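PDB 6RBN: Afp2, which forms, as a member of the phage tail sheath family, part of the contractile sheath around the tube of the anti-feeding prophage and is thought to contract to drive injection. Local coordinates for residues C[103-108]-C[172-177]; C[155-160]-C[221-226]. All coordinates share one frame; numbering follows the deposited sequence.

In the fold
Both contacts are buried, their centres about 10 Å apart, and both start from the same mixed sheet: interaction 1 leaves strand 102-105 inside it, interaction 2 runs on from strand 156-157, its outermost strand on that side within the chain. Helix 173-187 joins them, since S174 faces 103-108 while P173 turns to the other contact, its CB 3.8 Å from I225 CD1, and A177 CB lies 3.6 Å from F159 CD2. Their chemistry differs. Interaction 1 buries 214 Å² through small side chains and a proline ring; interaction 2 buries 396 Å², with larger aromatic and aliphatic groups and two backbone hydrogen bonds to L222 O.

Interaction 1 of 2, residues C[103-108]-C[172-177]; sequences IVAAGT and PPSAIA
Near the C-terminal end of strand 102-105, with an inverse gamma turn centred on A106, V104 and S174 bring the strand against the start of helix 173-187. The V104 branch CG1 makes the apolar touch, 3.7 Å from S174 CB. It stands anti to the backbone N (chi1 178°), which aims it at the helix. The two short axes approach to 7.7 Å and run at 144°, closer to antiparallel than to parallel. S174 OG lies 3.0 Å from A105 O, but this pair is only a close polar approach: the strongest partner of the hydroxyl is F130 O, with L129 O and D131 OD1 as further acceptors competing for its one proton. Strands 30-34, 102-105, 127-129 and 156-157 run parallel in the sheet, and helix 173-187 packs against 102-105, an alpha/beta layering within the subtilisin-like domain of the tail sheath family. Past the strand, P172 lays its ring beside the turn. Its CB is 3.6 Å from G107 N, and its CG is 3.9 Å from A106 C, so the ring meets backbone more closely than the A106 methyl, whose CB stays 4.5 Å from P172 CG. G107 has a positive phi (73°), which by itself favours glycine, and its N is hydrogen-bonded to D131 OD2. S70 of helix 66-75 touches A106, P172 and A175.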
ATOM      1  N   ILE C 103      53.169  42.785 -60.487  1.00 72.45           N
ATOM      2  CA  ILE C 103      53.424  42.902 -61.919  1.00 72.45           C
ATOM      3  C   ILE C 103      54.665  43.766 -62.075  1.00 72.45           C
ATOM      4  O   ILE C 103      54.635  44.971 -61.801  1.00 72.45           O
ATOM      5  CB  ILE C 103      52.231  43.488 -62.681  1.00 72.45           C
ATOM      6  CG1 ILE C 103      51.045  42.531 -62.619  1.00 72.45           C
ATOM      7  CG2 ILE C 103      52.602  43.758 -64.125  1.00 72.45           C
ATOM      8  CD1 ILE C 103      49.785  43.103 -63.198  1.00 72.45           C
ATOM      9  N   VAL C 104      55.755  43.153 -62.508  1.00 73.82           N
ATOM     10  CA  VAL C 104      57.055  43.801 -62.564  1.00 73.82           C
ATOM     11  C   VAL C 104      57.348  44.090 -64.031  1.00 73.82           C
ATOM     12  O   VAL C 104      57.675  43.185 -64.802  1.00 73.82           O
ATOM     13  CB  VAL C 104      58.145  42.934 -61.928  1.00 73.82           C
ATOM     14  CG1 VAL C 104      59.484  43.605 -62.042  1.00 73.82           C
ATOM     15  CG2 VAL C 104      57.814  42.660 -60.478  1.00 73.82           C
ATOM     16  N   ALA C 105      57.218  45.355 -64.423  1.00 78.34           N
ATOM     17  CA  ALA C 105      57.533  45.787 -65.781  1.00 78.34           C
ATOM     18  C   ALA C 105      59.047  45.806 -65.929  1.00 78.34           C
ATOM     19  O   ALA C 105      59.718  46.754 -65.529  1.00 78.34           O
ATOM     20  CB  ALA C 105      56.928  47.152 -66.070  1.00 78.34           C
ATOM     21  N   ALA C 106      59.596  44.735 -66.496  1.00 80.70           N
ATOM     22  CA  ALA C 106      61.044  44.574 -66.607  1.00 80.70           C
ATOM     23  C   ALA C 106      61.520  45.241 -67.896  1.00 80.70           C
ATOM     24  O   ALA C 106      61.805  44.594 -68.906  1.00 80.70           O
ATOM     25  CB  ALA C 106      61.420  43.101 -66.564  1.00 80.70           C
ATOM     26  N   GLY C 107      61.611  46.567 -67.850  1.00 83.91           N
ATOM     27  CA  GLY C 107      62.033  47.336 -69.005  1.00 83.91           C
ATOM     28  C   GLY C 107      60.968  47.395 -70.077  1.00 83.91           C
ATOM     29  O   GLY C 107      61.252  47.184 -71.258  1.00 83.91           O
ATOM     30  N   THR C 108      59.732  47.684 -69.677  1.00 86.97           N
ATOM     31  CA  THR C 108      58.588  47.599 -70.571  1.00 86.97           C
ATOM     32  C   THR C 108      57.645  48.756 -70.272  1.00 86.97           C
ATOM     33  O   THR C 108      57.408  49.080 -69.107  1.00 86.97           O
ATOM     34  CB  THR C 108      57.862  46.259 -70.392  1.00 86.97           C
ATOM     35  OG1 THR C 108      58.805  45.186 -70.481  1.00 86.97           O
ATOM     36  CG2 THR C 108      56.859  46.062 -71.480  1.00 86.97           C
ATOM     37  N   PRO C 172      66.675  46.563 -64.957  1.00 79.23           N
ATOM     38  CA  PRO C 172      65.535  47.466 -64.859  1.00 79.23           C
ATOM     39  C   PRO C 172      65.223  47.778 -63.407  1.00 79.23           C
ATOM     40  O   PRO C 172      65.278  46.891 -62.545  1.00 79.23           O
ATOM     41  CB  PRO C 172      64.396  46.672 -65.505  1.00 79.23           C
ATOM     42  CG  PRO C 172      65.075  45.720 -66.396  1.00 79.23           C
ATOM     43  CD  PRO C 172      66.340  45.342 -65.699  1.00 79.23           C
ATOM     44  N   PRO C 173      64.876  49.028 -63.096  1.00 76.63           N
ATOM     45  CA  PRO C 173      64.724  49.424 -61.689  1.00 76.63           C
ATOM     46  C   PRO C 173      63.457  48.908 -61.035  1.00 76.63           C
ATOM     47  O   PRO C 173      63.294  49.086 -59.822  1.00 76.63           O
ATOM     48  CB  PRO C 173      64.725  50.946 -61.771  1.00 76.63           C
ATOM     49  CG  PRO C 173      64.165  51.233 -63.111  1.00 76.63           C
ATOM     50  CD  PRO C 173      64.634  50.152 -64.015  1.00 76.63           C
ATOM     51  N   SER C 174      62.550  48.296 -61.796  1.00 75.72           N
ATOM     52  CA  SER C 174      61.454  47.554 -61.193  1.00 75.72           C
ATOM     53  C   SER C 174      61.960  46.318 -60.471  1.00 75.72           C
ATOM     54  O   SER C 174      61.410  45.938 -59.433  1.00 75.72           O
ATOM     55  CB  SER C 174      60.457  47.138 -62.264  1.00 75.72           C
ATOM     56  OG  SER C 174      59.945  48.259 -62.938  1.00 75.72           O
ATOM     57  N   ALA C 175      62.996  45.678 -61.011  1.00 73.05           N
ATOM     58  CA  ALA C 175      63.549  44.481 -60.397  1.00 73.05           C
ATOM     59  C   ALA C 175      64.361  44.800 -59.156  1.00 73.05           C
ATOM     60  O   ALA C 175      64.499  43.944 -58.277  1.00 73.05           O
ATOM     61  CB  ALA C 175      64.415  43.737 -61.403  1.00 73.05           C
ATOM     62  N   ILE C 176      64.920  46.005 -59.080  1.00 73.36           N
ATOM     63  CA  ILE C 176      65.577  46.444 -57.856  1.00 73.36           C
ATOM     64  C   ILE C 176      64.544  46.648 -56.760  1.00 73.36           C
ATOM     65  O   ILE C 176      64.766  46.292 -55.596  1.00 73.36           O
ATOM     66  CB  ILE C 176      66.389  47.722 -58.134  1.00 73.36           C
ATOM     67  CG1 ILE C 176      67.454  47.446 -59.192  1.00 73.36           C
ATOM     68  CG2 ILE C 176      67.048  48.239 -56.879  1.00 73.36           C
ATOM     69  CD1 ILE C 176      68.113  48.689 -59.722  1.00 73.36           C
ATOM     70  N   ALA C 177      63.379  47.186 -57.120  1.00 72.90           N
ATOM     71  CA  ALA C 177      62.298  47.333 -56.157  1.00 72.90           C
ATOM     72  C   ALA C 177      61.664  45.994 -55.816  1.00 72.90           C
ATOM     73  O   ALA C 177      61.231  45.795 -54.679  1.00 72.90           O
ATOM     74  CB  ALA C 177      61.243  48.286 -56.697  1.00 72.90           C
TER

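Interaction 2 of 2, residues C[155-160]-C[221-226]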
ATOM      1  N   PHE C 155      47.780  51.472 -57.261  1.00 71.87           N
ATOM      2  CA  PHE C 155      48.336  50.131 -57.276  1.00 71.87           C
ATOM      3  C   PHE C 155      49.707  50.071 -57.937  1.00 71.87           C
ATOM      4  O   PHE C 155      50.146  48.988 -58.333  1.00 71.87           O
ATOM      5  CB  PHE C 155      47.374  49.187 -57.991  1.00 71.87           C
ATOM      6  CG  PHE C 155      46.079  48.969 -57.270  1.00 71.87           C
ATOM      7  CD1 PHE C 155      45.954  47.963 -56.342  1.00 71.87           C
ATOM      8  CD2 PHE C 155      44.987  49.790 -57.518  1.00 71.87           C
ATOM      9  CE1 PHE C 155      44.770  47.750 -55.690  1.00 71.87           C
ATOM     10  CE2 PHE C 155      43.795  49.589 -56.851  1.00 71.87           C
ATOM     11  CZ  PHE C 155      43.688  48.571 -55.935  1.00 71.87           C
ATOM     12  N   GLY C 156      50.391  51.205 -58.072  1.00 73.45           N
ATOM     13  CA  GLY C 156      51.647  51.230 -58.788  1.00 73.45           C
ATOM     14  C   GLY C 156      52.624  52.224 -58.198  1.00 73.45           C
ATOM     15  O   GLY C 156      52.255  53.143 -57.465  1.00 73.45           O
ATOM     16  N   ALA C 157      53.895  52.009 -58.534  1.00 73.93           N
ATOM     17  CA  ALA C 157      54.974  52.935 -58.230  1.00 73.93           C
ATOM     18  C   ALA C 157      56.021  52.812 -59.328  1.00 73.93           C
ATOM     19  O   ALA C 157      56.043  51.831 -60.072  1.00 73.93           O
ATOM     20  CB  ALA C 157      55.575  52.664 -56.854  1.00 73.93           C
ATOM     21  N   VAL C 158      56.899  53.807 -59.428  1.00 78.07           N
ATOM     22  CA  VAL C 158      57.667  54.020 -60.649  1.00 78.07           C
ATOM     23  C   VAL C 158      59.132  53.617 -60.503  1.00 78.07           C
ATOM     24  O   VAL C 158      59.651  52.935 -61.385  1.00 78.07           O
ATOM     25  CB  VAL C 158      57.521  55.480 -61.121  1.00 78.07           C
ATOM     26  CG1 VAL C 158      58.307  55.711 -62.389  1.00 78.07           C
ATOM     27  CG2 VAL C 158      56.073  55.766 -61.369  1.00 78.07           C
ATOM     28  N   PHE C 159      59.817  54.030 -59.423  1.00 76.84           N
ATOM     29  CA  PHE C 159      61.200  53.623 -59.123  1.00 76.84           C
ATOM     30  C   PHE C 159      62.200  53.993 -60.217  1.00 76.84           C
ATOM     31  O   PHE C 159      62.546  53.135 -61.022  1.00 76.84           O
ATOM     32  CB  PHE C 159      61.285  52.126 -58.813  1.00 76.84           C
ATOM     33  CG  PHE C 159      60.528  51.729 -57.593  1.00 76.84           C
ATOM     34  CD1 PHE C 159      61.051  51.960 -56.335  1.00 76.84           C
ATOM     35  CD2 PHE C 159      59.285  51.134 -57.702  1.00 76.84           C
ATOM     36  CE1 PHE C 159      60.352  51.599 -55.210  1.00 76.84           C
ATOM     37  CE2 PHE C 159      58.586  50.767 -56.584  1.00 76.84           C
ATOM     38  CZ  PHE C 159      59.117  51.002 -55.333  1.00 76.84           C
ATOM     39  N   TYR C 160      62.581  55.280 -60.313  1.00 83.47           N
ATOM     40  CA  TYR C 160      63.310  55.778 -61.485  1.00 83.47           C
ATOM     41  C   TYR C 160      64.673  55.135 -61.766  1.00 83.47           C
ATOM     42  O   TYR C 160      64.803  54.514 -62.836  1.00 83.47           O
ATOM     43  CB  TYR C 160      63.407  57.308 -61.414  1.00 83.47           C
ATOM     44  CG  TYR C 160      64.492  57.914 -62.277  1.00 83.47           C
ATOM     45  CD1 TYR C 160      64.404  57.912 -63.658  1.00 83.47           C
ATOM     46  CD2 TYR C 160      65.595  58.519 -61.695  1.00 83.47           C
ATOM     47  CE1 TYR C 160      65.400  58.466 -64.433  1.00 83.47           C
ATOM     48  CE2 TYR C 160      66.588  59.084 -62.461  1.00 83.47           C
ATOM     49  CZ  TYR C 160      66.483  59.055 -63.825  1.00 83.47           C
ATOM     50  OH  TYR C 160      67.474  59.619 -64.589  1.00 83.47           O
ATOM     51  N   ALA C 221      55.201  60.580 -57.525  1.00 81.70           N
ATOM     52  CA  ALA C 221      56.127  59.821 -56.677  1.00 81.70           C
ATOM     53  C   ALA C 221      57.144  58.913 -57.365  1.00 81.70           C
ATOM     54  O   ALA C 221      56.933  57.697 -57.399  1.00 81.70           O
ATOM     55  CB  ALA C 221      55.319  58.985 -55.691  1.00 81.70           C
ATOM     56  N   LEU C 222      58.197  59.474 -57.982  1.00 80.71           N
ATOM     57  CA  LEU C 222      59.220  58.670 -58.649  1.00 80.71           C
ATOM     58  C   LEU C 222      59.920  57.605 -57.817  1.00 80.71           C
ATOM     59  O   LEU C 222      60.378  56.631 -58.416  1.00 80.71           O
ATOM     60  CB  LEU C 222      60.324  59.543 -59.266  1.00 80.71           C
ATOM     61  CG  LEU C 222      60.160  60.042 -60.692  1.00 80.71           C
ATOM     62  CD1 LEU C 222      61.377  60.825 -61.103  1.00 80.71           C
ATOM     63  CD2 LEU C 222      60.038  58.852 -61.585  1.00 80.71           C
ATOM     64  N   ASN C 223      60.041  57.759 -56.491  1.00 76.68           N
ATOM     65  CA  ASN C 223      60.592  56.727 -55.583  1.00 76.68           C
ATOM     66  C   ASN C 223      62.025  56.324 -55.943  1.00 76.68           C
ATOM     67  O   ASN C 223      62.277  55.221 -56.429  1.00 76.68           O
ATOM     68  CB  ASN C 223      59.692  55.489 -55.518  1.00 76.68           C
ATOM     69  CG  ASN C 223      58.432  55.728 -54.735  1.00 76.68           C
ATOM     70  OD1 ASN C 223      58.452  56.370 -53.690  1.00 76.68           O
ATOM     71  ND2 ASN C 223      57.321  55.204 -55.229  1.00 76.68           N
ATOM     72  N   MET C 224      62.960  57.251 -55.728  1.00 77.18           N
ATOM     73  CA  MET C 224      64.389  57.104 -56.006  1.00 77.18           C
ATOM     74  C   MET C 224      65.067  55.839 -55.490  1.00 77.18           C
ATOM     75  O   MET C 224      64.636  55.245 -54.498  1.00 77.18           O
ATOM     76  CB  MET C 224      65.132  58.297 -55.420  1.00 77.18           C
ATOM     77  CG  MET C 224      65.230  59.494 -56.318  1.00 77.18           C
ATOM     78  SD  MET C 224      63.700  60.122 -56.994  1.00 77.18           S
ATOM     79  CE  MET C 224      63.983  59.723 -58.697  1.00 77.18           C
ATOM     80  N   ILE C 225      66.132  55.432 -56.173  1.00 76.47           N
ATOM     81  CA  ILE C 225      67.009  54.343 -55.759  1.00 76.47           C
ATOM     82  C   ILE C 225      68.383  54.957 -55.548  1.00 76.47           C
ATOM     83  O   ILE C 225      69.046  55.355 -56.514  1.00 76.47           O
ATOM     84  CB  ILE C 225      67.065  53.219 -56.799  1.00 76.47           C
ATOM     85  CG1 ILE C 225      65.686  52.592 -56.984  1.00 76.47           C
ATOM     86  CG2 ILE C 225      68.078  52.167 -56.398  1.00 76.47           C
ATOM     87  CD1 ILE C 225      65.614  51.634 -58.134  1.00 76.47           C
ATOM     88  N   ARG C 226      68.814  55.043 -54.296  1.00 78.14           N
ATOM     89  CA  ARG C 226      70.004  55.795 -53.936  1.00 78.14           C
ATOM     90  C   ARG C 226      70.968  54.899 -53.179  1.00 78.14           C
ATOM     91  O   ARG C 226      70.584  53.877 -52.611  1.00 78.14           O
ATOM     92  CB  ARG C 226      69.637  57.016 -53.092  1.00 78.14           C
ATOM     93  CG  ARG C 226      68.843  58.058 -53.839  1.00 78.14           C
ATOM     94  CD  ARG C 226      68.439  59.171 -52.912  1.00 78.14           C
ATOM     95  NE  ARG C 226      69.608  59.822 -52.343  1.00 78.14           N
ATOM     96  CZ  ARG C 226      69.554  60.730 -51.381  1.00 78.14           C
ATOM     97  NH1 ARG C 226      68.384  61.102 -50.889  1.00 78.14           N
ATOM     98  NH2 ARG C 226      70.668  61.269 -50.914  1.00 78.14           N
TER
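The end-to-end directions of 157-160 and 221-225 are 51° apart, and L222 O receives two backbone N-H groups: Y160 N at 3.2 Å (N-H...O angle 136°) and, in a weak, strongly bent bond, F159 N at 2.8 Å. The F159 CA-H points at N223 O, 3.3 Å from CA. Beside this backbone pairing, N223 CB sits over one face of the F159 ring, 4.2 Å from its centroid, a CH-pi contact. The N223 amide is turned 35° from that ring; its ND2 comes within 3.5 Å of A157 CB but hydrogen-bonds to R239 O. L222 CD2 touches both V158 CG1 and Y160 CB, 3.7 Å from each. M224 reaches Y160 by its end: the chain bends at chi2 and chi3, bringing CE to 3.6 Å from Y160 CD2, oblique to the ring. The Y160 hydroxyl is hydrogen-bonded to E135 O and I137 N. Through L222 O, the loop after strand 156-157, the outermost strand on its side of the mixed sheet within this chain, pairs with the loop before strand 225-226, tying that sheet to the two-stranded antiparallel sheet 225-226/234-235 in the subtilisin-like domain of the sheath protein.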